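Local atomic coordinates of oligopeptide-binding protein oppA (Lactococcus lactis, PDB entry 3DRF), a protein that captures extracellular oligopeptides in a voluminous cavity that closes like a Venus fly-trap, serving the OppABCDF ABC transporter that imports them. Residues 310-313 and 318-321; 325-328 and 332-335; 441-446 and 463-468; 451-456 and 491-496. All coordinates share one frame; numbering follows the deposited sequence. Where two conformers were deposited one is given.

Interaction 1 of 4, residues 310-313 and 318-321; sequences GHYD and INVQ
The imidazole of H311 lies alongside the side chain of V320 and sets one ring face over its CB, with H311 CE1 3.5 Å from V320 CB. Its first torsion (chi1 79°) places CG between the backbone N and the carbonyl carbon, which swings the ring across to the partner strand; ND1 is hydrogen-bonded to D322. On the same face of the ribbon, D313 CB meets I318 CG2 at 3.8 Å, and the D313 carboxylate accepts a bond from N316 in the intervening turn. The other face carries Y312 and N319. Here the amide oxygen N319 OD1 comes to the edge of the tyrosine ring, 3.5 Å from Y312 CD1, with ring and amide planes 66° apart. Both polar ends are committed further on: Y312 OH to A488 O, and N319 to A487, A489 and H495. Two antiparallel hydrogen-bonded pairs enclose the non-hydrogen-bonded pair Y312-N319. H311 N bonds V320 O (3.0 Å) and V320 N bonds H311 O (2.8 Å), as D313 N bonds I318 O (2.9 Å) and I318 N bonds D313 O (3.1 Å). This is a two-stranded beta hairpin, the N-to-C directions of its short strand segments 143° apart, antiparallel with a marked twist. G310 CA also makes a CA-H...O contact of 3.1 Å with V320 O. Shortening H311 to alanine would remove the imidazole and is likely to leave V320 CB without its cover and D322 without its hydrogen-bonding mate. Four backbone bonds thus hold the ribbon together, while the polar ends of Y312 and N319 fasten it to the 487-489 loop.

Interaction 2 of 4, residues 325-328 and 332-335; sequences TPLQ and VRQA
A bend at the third torsion of R333 (chi3 -53°) turns the side chain toward the preceding 3-10 segment, bringing NH1 to the carbonyls of L327 and Q328. The R333 NH1 to L327 O bond is 3.0 Å long and nearly straight (169° at the hydrogen), and the oxygen lies almost in the guanidinium plane. A second bond from NH1, to Q328 O at 3.1 Å, is weak, with an angle of only 127°. Water 1 reinforces it: it donates to Q328 O and accepts from R333 NH2, which also bonds K533 O. R333 CG also lies 3.2 Å from L327 O. A methionine here would lack the guanidinium and would probably leave the carbonyls of L327 and Q328, and K533 O, without their donor. Beside this polar grip, V332 CB packs on P326 O (3.7 Å), and L327 CD2 meets V332 CG1 at 4.0 Å, their side chains crossing at about a right angle. V332 continues onto W393 and onto L388 of helix 381-390. The 325-328 segment is itself fixed in shape, because T325 OG1 accepts from L327 N and Q328 OE1 accepts from T325 N (3.0 Å). The arrangement is an ST turn leading into a short 3-10 segment at 326-328, whose carbonyls are bound by an arginine from the first turn of the helix that follows, 330-339.

Interaction 3 of 4, residues 441-446 and 463-468; sequences SLYNGK and ANDWDI
The hydroxyl of Y443 donates to D465 OD2 over 2.7 Å, the shortest polar contact between the two segments. The bond meets the oxygen from above the carboxylate plane, about 45° out of it, and the ring and carboxylate planes stand 81° apart. The carboxylate therefore turns across the ring edge: D465 CG lies in the ring plane, and OD1 comes within 3.5 Å of Y443 CE1. The backbone carbonyl joins along the same edge, with D465 O 3.4 Å from Y443 CE1. The tyrosine CG is anti to the backbone N (chi1 -172°), extending the ring toward the 463-468 loop, while D465 CG sits between its own backbone N and carbonyl carbon. The other carboxylate oxygen, D465 OD1, is bonded to H456 NE2 on helix 450-458, and the H456 ring also meets that of Y443. The contact thus joins the end of strand 439-442 to the loop entering strand 468-474 in a beta-alpha-beta crossover through helix 450-458, strand 407-414 lying between the two strands and parallel to both in a mixed sheet. A carboxylate bonded through both oxygens, one to a tyrosine and one to a histidine, would probably resist rotation and stabilise positive charge on the imidazole. W466 adds only a light apolar touch through its CB, 4.4 Å from Y443 CD1, while its indole leads away toward M457 of the helix.

Interaction 4 of 4, residues 451-456 and 491-496; sequences NSWVDH and YNFGHF
Residues 451-456 form a regular stretch of helix, with D455 N bonded to N451 O at 3.1 Å and H456 N to S452 O at 2.9 Å, whereas 491-496 is an irregular loop that doubles back on itself. In the loop, N492 is the centre of an inverse gamma turn and then begins a type I beta turn closed by H495 N to N492 O (3.1 Å). The side chain of N492 adds to this: its OD1 takes weak bonds from H495 N and F496 N, while its ND2 lies over the centre of the F496 ring, 3.4 Å above the plane. Between helix and loop the contact rests on two aromatic side chains, W453 and F493. The far corner of the indole, W453 CH2, approaches F493 CE2 to 4.0 Å. The ring centroids are 5.8 Å apart and the planes nearly perpendicular at 87°, but the approach is oblique. The tryptophan reaches this far because its CG is anti to the backbone N (chi1 178°), carrying the six-membered ring away from the helix toward the loop. Its NE1 is bonded to T469 OG1, which would limit turning of the indole. F493 has Y491 O 3.4 Å above one face, offset toward the rim. Both rings pack on apolar side chains of the bound peptide, so the pair forms part of the wall of the peptide-binding cavity. Helix 450-458 is joined to the loop by F493 against M457 and T458, W453 ties it to strand 468-474, and the loop runs on toward helix 499-508.

How the interactions relate
Following the chain, interaction 1 closes the four-residue turn of the 311-320 hairpin, and interaction 2 then closes the short link into helix 330-339; the two stand in series. Interaction 3 closes the connection 447-462, which contains helix 450-458, and interaction 4 the longer one from that helix through strand 468-474 to 491-496. These two cross, because 451-456 lies between the segments of interaction 3, while 491-496 follows both. They touch where D465 meets H456 and where W466 CZ2 packs near F493 O. H495 and N319 join interactions 1 and 4; L327 packs on D467, tying interaction 2 to interaction 3. Together they connect hairpin, helices and mixed sheet beside the peptide cavity.

Interaction 1 of 4, residues 310-313 and 318-321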
# COMPACT_ATOMS: atom_id res chain seq x y z
N GLY A 310 -6.78 19.75 -0.74
CA GLY A 310 -5.60 20.58 -0.93
C GLY A 310 -4.75 20.16 -2.12
O GLY A 310 -5.20 19.62 -3.05
N HIS A 311 -3.47 20.51 -2.02
CA HIS A 311 -2.45 20.17 -3.03
C HIS A 311 -1.14 19.75 -2.33
O HIS A 311 -0.97 19.97 -1.15
CB HIS A 311 -2.27 21.35 -4.02
CG HIS A 311 -1.41 22.46 -3.50
ND1 HIS A 311 -1.91 23.51 -2.75
CD2 HIS A 311 -0.11 22.74 -3.71
CE1 HIS A 311 -0.93 24.34 -2.48
NE2 HIS A 311 0.17 23.90 -3.05
N TYR A 312 -0.21 19.17 -3.10
CA TYR A 312 1.13 18.80 -2.62
C TYR A 312 2.17 19.75 -3.23
O TYR A 312 2.24 19.91 -4.42
CB TYR A 312 1.43 17.35 -2.99
CG TYR A 312 2.70 16.87 -2.33
CD1 TYR A 312 2.71 16.48 -1.00
CD2 TYR A 312 3.88 16.87 -3.01
CE1 TYR A 312 3.88 16.05 -0.38
CE2 TYR A 312 5.08 16.42 -2.40
CZ TYR A 312 5.07 16.05 -1.08
OH TYR A 312 6.25 15.62 -0.52
N ASP A 313 2.91 20.38 -2.35
CA ASP A 313 4.01 21.30 -2.67
C ASP A 313 5.28 20.47 -2.70
O ASP A 313 5.79 20.08 -1.71
CB ASP A 313 4.08 22.39 -1.57
CG ASP A 313 5.28 23.33 -1.69
OD1 ASP A 313 6.19 23.11 -2.43
OD2 ASP A 313 5.24 24.26 -0.93
N ILE A 318 5.53 19.09 1.18
CA ILE A 318 4.45 19.33 2.16
C ILE A 318 3.05 19.40 1.52
O ILE A 318 2.83 20.05 0.52
CB ILE A 318 4.79 20.64 3.01
CG1 ILE A 318 3.80 20.91 4.18
CG2 ILE A 318 4.81 21.90 2.10
CD1 ILE A 318 4.06 22.26 4.95
N ASN A 319 2.12 18.73 2.18
CA ASN A 319 0.69 18.86 1.88
C ASN A 319 0.18 20.20 2.40
O ASN A 319 0.51 20.62 3.46
CB ASN A 319 -0.07 17.66 2.50
CG ASN A 319 0.14 16.40 1.70
OD1 ASN A 319 -0.35 16.29 0.64
ND2 ASN A 319 0.88 15.48 2.23
N VAL A 320 -0.56 20.84 1.53
CA VAL A 320 -1.14 22.14 1.80
C VAL A 320 -2.68 22.05 1.66
O VAL A 320 -3.20 21.85 0.61
CB VAL A 320 -0.60 23.21 0.83
CG1 VAL A 320 -1.12 24.60 1.24
CG2 VAL A 320 0.97 23.27 0.85
N GLN A 321 -3.38 22.23 2.77
CA GLN A 321 -4.83 21.99 2.82
C GLN A 321 -5.61 23.30 2.47
O GLN A 321 -6.23 23.86 3.29
CB GLN A 321 -5.19 21.48 4.25
CG GLN A 321 -6.65 20.95 4.35
CD GLN A 321 -6.92 20.36 5.73
OE1 GLN A 321 -6.08 19.87 6.39
NE2 GLN A 321 -8.17 20.47 6.14

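Interaction 2 of 4, residues 325-328 and 332-335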
# COMPACT_ATOMS: atom_id res chain seq x y z
N THR A 325 -13.67 24.25 -1.48
CA THR A 325 -14.66 23.21 -1.78
C THR A 325 -15.71 23.12 -0.63
O THR A 325 -15.36 23.34 0.47
CB THR A 325 -13.96 21.81 -1.97
OG1 THR A 325 -14.93 20.77 -2.02
CG2 THR A 325 -12.94 21.45 -0.85
N PRO A 326 -16.95 22.71 -0.92
CA PRO A 326 -17.89 22.43 0.16
C PRO A 326 -17.35 21.42 1.20
O PRO A 326 -17.74 21.42 2.33
CB PRO A 326 -19.11 21.88 -0.59
CG PRO A 326 -19.07 22.62 -1.94
CD PRO A 326 -17.59 22.54 -2.24
N LEU A 327 -16.43 20.57 0.74
CA LEU A 327 -15.79 19.59 1.64
C LEU A 327 -14.89 20.18 2.71
O LEU A 327 -14.48 19.48 3.55
CB LEU A 327 -15.03 18.53 0.83
CG LEU A 327 -16.00 17.61 0.03
CD1 LEU A 327 -15.19 16.82 -1.06
CD2 LEU A 327 -16.80 16.69 0.89
N GLN A 328 -14.64 21.49 2.64
CA GLN A 328 -14.01 22.21 3.75
C GLN A 328 -14.91 22.19 4.98
O GLN A 328 -14.43 22.41 6.01
CB GLN A 328 -13.77 23.68 3.35
CG GLN A 328 -12.71 23.96 2.29
CD GLN A 328 -12.73 25.44 1.83
OE1 GLN A 328 -13.52 25.87 1.03
NE2 GLN A 328 -11.80 26.21 2.36
N VAL A 332 -20.33 18.55 6.24
CA VAL A 332 -20.47 17.91 4.91
C VAL A 332 -19.71 16.57 4.79
O VAL A 332 -20.20 15.63 4.35
CB VAL A 332 -20.06 18.91 3.80
CG1 VAL A 332 -20.17 18.27 2.40
CG2 VAL A 332 -21.02 20.15 3.85
N ARG A 333 -18.46 16.62 5.21
CA ARG A 333 -17.59 15.39 5.20
C ARG A 333 -18.23 14.26 6.01
O ARG A 333 -18.29 13.18 5.59
CB ARG A 333 -16.17 15.70 5.78
CG ARG A 333 -15.41 16.72 4.87
CD ARG A 333 -13.89 16.83 5.19
NE ARG A 333 -13.63 17.10 6.63
CZ ARG A 333 -13.48 18.32 7.15
NH1 ARG A 333 -13.62 19.40 6.41
NH2 ARG A 333 -13.21 18.48 8.44
N GLN A 334 -18.71 14.60 7.20
CA GLN A 334 -19.34 13.62 8.08
C GLN A 334 -20.65 13.09 7.47
O GLN A 334 -20.88 11.91 7.45
CB GLN A 334 -19.62 14.25 9.46
CG GLN A 334 -18.31 14.54 10.30
CD GLN A 334 -18.63 15.22 11.61
OE1 GLN A 334 -19.73 15.60 11.82
NE2 GLN A 334 -17.66 15.29 12.49
N ALA A 335 -21.45 14.01 6.93
CA ALA A 335 -22.78 13.65 6.37
C ALA A 335 -22.62 12.64 5.21
O ALA A 335 -23.32 11.69 5.11
CB ALA A 335 -23.59 14.94 5.93
O HOH W 1 -12.91 21.46 8.56

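Interaction 3 of 4, residues 441-446 and 463-468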
# COMPACT_ATOMS: atom_id res chain seq x y z
N SER A 441 -21.60 13.07 -9.27
CA SER A 441 -21.48 12.50 -10.60
C SER A 441 -20.09 11.92 -10.81
O SER A 441 -19.10 12.42 -10.27
CB SER A 441 -21.81 13.53 -11.67
OG SER A 441 -20.91 14.62 -11.64
N LEU A 442 -20.02 10.84 -11.62
CA LEU A 442 -18.77 10.16 -11.91
C LEU A 442 -17.81 11.06 -12.67
O LEU A 442 -18.21 11.81 -13.55
CB LEU A 442 -19.03 8.87 -12.70
CG LEU A 442 -19.81 7.77 -11.98
CD1 LEU A 442 -20.01 6.57 -12.89
CD2 LEU A 442 -19.09 7.36 -10.70
N TYR A 443 -16.52 10.91 -12.40
CA TYR A 443 -15.47 11.60 -13.16
C TYR A 443 -15.54 11.17 -14.64
O TYR A 443 -15.43 10.04 -14.97
CB TYR A 443 -14.10 11.23 -12.58
CG TYR A 443 -12.94 12.02 -13.17
CD1 TYR A 443 -12.41 13.09 -12.46
CD2 TYR A 443 -12.40 11.70 -14.41
CE1 TYR A 443 -11.37 13.83 -12.95
CE2 TYR A 443 -11.36 12.44 -14.90
CZ TYR A 443 -10.85 13.49 -14.18
OH TYR A 443 -9.82 14.21 -14.73
N ASN A 444 -15.79 12.16 -15.48
CA ASN A 444 -15.97 11.96 -16.94
C ASN A 444 -17.07 10.95 -17.28
O ASN A 444 -17.05 10.34 -18.32
CB ASN A 444 -14.64 11.61 -17.63
CG ASN A 444 -13.70 12.84 -17.70
OD1 ASN A 444 -14.05 13.93 -17.34
ND2 ASN A 444 -12.52 12.64 -18.22
N GLY A 445 -18.03 10.80 -16.38
CA GLY A 445 -19.21 9.97 -16.61
C GLY A 445 -18.95 8.48 -16.64
O GLY A 445 -19.74 7.75 -17.13
N LYS A 446 -17.80 8.05 -16.11
CA LYS A 446 -17.45 6.63 -16.12
C LYS A 446 -16.52 6.29 -14.95
O LYS A 446 -16.03 7.14 -14.30
CB LYS A 446 -16.69 6.34 -17.42
CG LYS A 446 -15.46 7.13 -17.58
CD LYS A 446 -14.80 6.65 -18.88
CE LYS A 446 -13.41 6.87 -18.85
NZ LYS A 446 -12.62 6.12 -17.91
N ALA A 463 -4.44 16.96 -8.47
CA ALA A 463 -5.48 17.48 -9.37
C ALA A 463 -6.58 18.19 -8.59
O ALA A 463 -6.84 17.86 -7.47
CB ALA A 463 -6.07 16.33 -10.18
N ASN A 464 -7.24 19.13 -9.22
CA ASN A 464 -8.25 19.90 -8.59
C ASN A 464 -9.63 19.54 -9.09
O ASN A 464 -10.53 20.20 -8.78
CB ASN A 464 -7.97 21.39 -8.89
CG ASN A 464 -8.44 22.29 -7.82
OD1 ASN A 464 -8.35 21.97 -6.66
ND2 ASN A 464 -8.96 23.43 -8.22
N ASP A 465 -9.76 18.48 -9.85
CA ASP A 465 -10.98 18.12 -10.62
C ASP A 465 -11.72 16.86 -10.17
O ASP A 465 -12.45 16.26 -10.88
CB ASP A 465 -10.61 18.01 -12.11
CG ASP A 465 -9.66 16.84 -12.41
OD1 ASP A 465 -9.21 16.14 -11.48
OD2 ASP A 465 -9.37 16.62 -13.60
N TRP A 466 -11.43 16.48 -8.94
CA TRP A 466 -12.19 15.46 -8.23
C TRP A 466 -12.42 15.93 -6.79
O TRP A 466 -11.69 16.70 -6.25
CB TRP A 466 -11.48 14.09 -8.27
CG TRP A 466 -10.15 14.10 -7.50
CD1 TRP A 466 -8.95 14.51 -7.96
CD2 TRP A 466 -9.94 13.63 -6.15
NE1 TRP A 466 -7.97 14.33 -6.98
CE2 TRP A 466 -8.57 13.82 -5.86
CE3 TRP A 466 -10.78 13.12 -5.17
CZ2 TRP A 466 -8.03 13.51 -4.62
CZ3 TRP A 466 -10.24 12.83 -3.94
CH2 TRP A 466 -8.87 13.00 -3.68
N ASP A 467 -13.51 15.42 -6.22
CA ASP A 467 -13.88 15.69 -4.84
C ASP A 467 -13.84 14.48 -3.90
O ASP A 467 -13.41 14.62 -2.78
CB ASP A 467 -15.29 16.33 -4.80
CG ASP A 467 -15.36 17.63 -5.58
OD1 ASP A 467 -14.64 18.52 -5.19
OD2 ASP A 467 -16.12 17.69 -6.55
N ILE A 468 -14.36 13.36 -4.38
CA ILE A 468 -14.45 12.11 -3.58
C ILE A 468 -13.78 11.05 -4.44
O ILE A 468 -13.97 10.99 -5.62
CB ILE A 468 -15.93 11.70 -3.37
CG1 ILE A 468 -16.74 12.81 -2.67
CG2 ILE A 468 -16.04 10.36 -2.55
CD1 ILE A 468 -18.30 12.54 -2.75

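Interaction 4 of 4, residues 451-456 and 491-496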
# COMPACT_ATOMS: atom_id res chain seq x y z
N ASN A 451 -4.40 2.24 -13.33
CA ASN A 451 -3.10 2.90 -13.53
C ASN A 451 -3.28 4.42 -13.72
O ASN A 451 -2.53 5.16 -13.17
CB ASN A 451 -2.31 2.26 -14.71
CG ASN A 451 -1.88 0.82 -14.44
OD1 ASN A 451 -1.70 0.39 -13.34
ND2 ASN A 451 -1.71 0.08 -15.52
N SER A 452 -4.30 4.82 -14.45
CA SER A 452 -4.64 6.24 -14.63
C SER A 452 -4.95 6.90 -13.28
O SER A 452 -4.49 8.01 -12.98
CB SER A 452 -5.84 6.39 -15.57
OG SER A 452 -5.49 6.05 -16.90
N TRP A 453 -5.72 6.20 -12.47
CA TRP A 453 -6.11 6.72 -11.14
C TRP A 453 -4.87 6.93 -10.25
O TRP A 453 -4.73 7.91 -9.63
CB TRP A 453 -7.07 5.75 -10.48
CG TRP A 453 -7.51 6.16 -9.05
CD1 TRP A 453 -8.52 6.97 -8.71
CD2 TRP A 453 -6.90 5.74 -7.86
NE1 TRP A 453 -8.60 7.08 -7.37
CE2 TRP A 453 -7.61 6.33 -6.80
CE3 TRP A 453 -5.83 4.90 -7.57
CZ2 TRP A 453 -7.27 6.13 -5.45
CZ3 TRP A 453 -5.50 4.69 -6.24
CH2 TRP A 453 -6.23 5.30 -5.19
N VAL A 454 -3.96 5.98 -10.26
CA VAL A 454 -2.73 6.09 -9.48
C VAL A 454 -1.94 7.34 -9.93
O VAL A 454 -1.50 8.11 -9.11
CB VAL A 454 -1.81 4.82 -9.55
CG1 VAL A 454 -0.49 5.07 -8.74
CG2 VAL A 454 -2.53 3.60 -8.95
N ASP A 455 -1.82 7.54 -11.24
CA ASP A 455 -1.13 8.75 -11.78
C ASP A 455 -1.85 10.02 -11.27
O ASP A 455 -1.23 10.94 -10.87
CB ASP A 455 -1.10 8.73 -13.33
CG ASP A 455 -0.16 7.69 -13.89
OD1 ASP A 455 0.72 7.21 -13.19
OD2 ASP A 455 -0.42 7.39 -15.02
N HIS A 456 -3.16 10.02 -11.39
CA HIS A 456 -3.96 11.18 -10.93
C HIS A 456 -3.73 11.51 -9.45
O HIS A 456 -3.70 12.63 -9.12
CB HIS A 456 -5.46 10.94 -11.22
CG HIS A 456 -6.23 12.18 -11.56
ND1 HIS A 456 -5.97 12.93 -12.68
CD2 HIS A 456 -7.27 12.77 -10.96
CE1 HIS A 456 -6.80 13.94 -12.72
NE2 HIS A 456 -7.59 13.88 -11.68
N TYR A 491 1.57 10.28 -0.53
CA TYR A 491 0.52 9.25 -0.35
C TYR A 491 -0.73 9.76 0.44
O TYR A 491 -1.71 9.12 0.42
CB TYR A 491 1.09 8.04 0.37
CG TYR A 491 1.82 7.02 -0.53
CD1 TYR A 491 2.24 7.32 -1.81
CD2 TYR A 491 2.11 5.76 -0.04
CE1 TYR A 491 2.90 6.37 -2.59
CE2 TYR A 491 2.78 4.83 -0.81
CZ TYR A 491 3.17 5.14 -2.07
OH TYR A 491 3.84 4.15 -2.83
N ASN A 492 -0.64 10.95 1.02
CA ASN A 492 -1.80 11.66 1.56
C ASN A 492 -2.54 12.29 0.37
O ASN A 492 -2.33 13.41 0.02
CB ASN A 492 -1.35 12.72 2.61
CG ASN A 492 -2.56 13.36 3.35
OD1 ASN A 492 -3.54 13.62 2.80
ND2 ASN A 492 -2.42 13.56 4.63
N PHE A 493 -3.40 11.49 -0.25
CA PHE A 493 -3.97 11.82 -1.59
C PHE A 493 -4.91 13.00 -1.61
O PHE A 493 -5.02 13.65 -2.58
CB PHE A 493 -4.74 10.58 -2.18
CG PHE A 493 -3.85 9.39 -2.55
CD1 PHE A 493 -2.51 9.57 -2.91
CD2 PHE A 493 -4.38 8.13 -2.54
CE1 PHE A 493 -1.70 8.50 -3.24
CE2 PHE A 493 -3.55 7.07 -2.89
CZ PHE A 493 -2.25 7.26 -3.26
N GLY A 494 -5.59 13.21 -0.50
CA GLY A 494 -6.46 14.38 -0.35
C GLY A 494 -5.78 15.64 0.21
O GLY A 494 -6.40 16.67 0.25
N HIS A 495 -4.53 15.52 0.65
CA HIS A 495 -3.63 16.64 1.04
C HIS A 495 -4.14 17.45 2.26
O HIS A 495 -4.03 18.63 2.29
CB HIS A 495 -3.36 17.60 -0.16
CG HIS A 495 -3.15 16.88 -1.45
ND1 HIS A 495 -2.06 16.07 -1.66
CD2 HIS A 495 -3.89 16.81 -2.56
CE1 HIS A 495 -2.15 15.51 -2.84
NE2 HIS A 495 -3.23 15.98 -3.42
N PHE A 496 -4.63 16.73 3.26
CA PHE A 496 -4.89 17.38 4.54
C PHE A 496 -3.55 17.59 5.26
O PHE A 496 -2.59 16.90 5.04
CB PHE A 496 -5.96 16.66 5.39
CG PHE A 496 -5.51 15.33 6.02
CD1 PHE A 496 -4.65 15.30 7.14
CD2 PHE A 496 -5.96 14.13 5.48
CE1 PHE A 496 -4.29 14.07 7.72
CE2 PHE A 496 -5.60 12.92 6.08
CZ PHE A 496 -4.77 12.90 7.19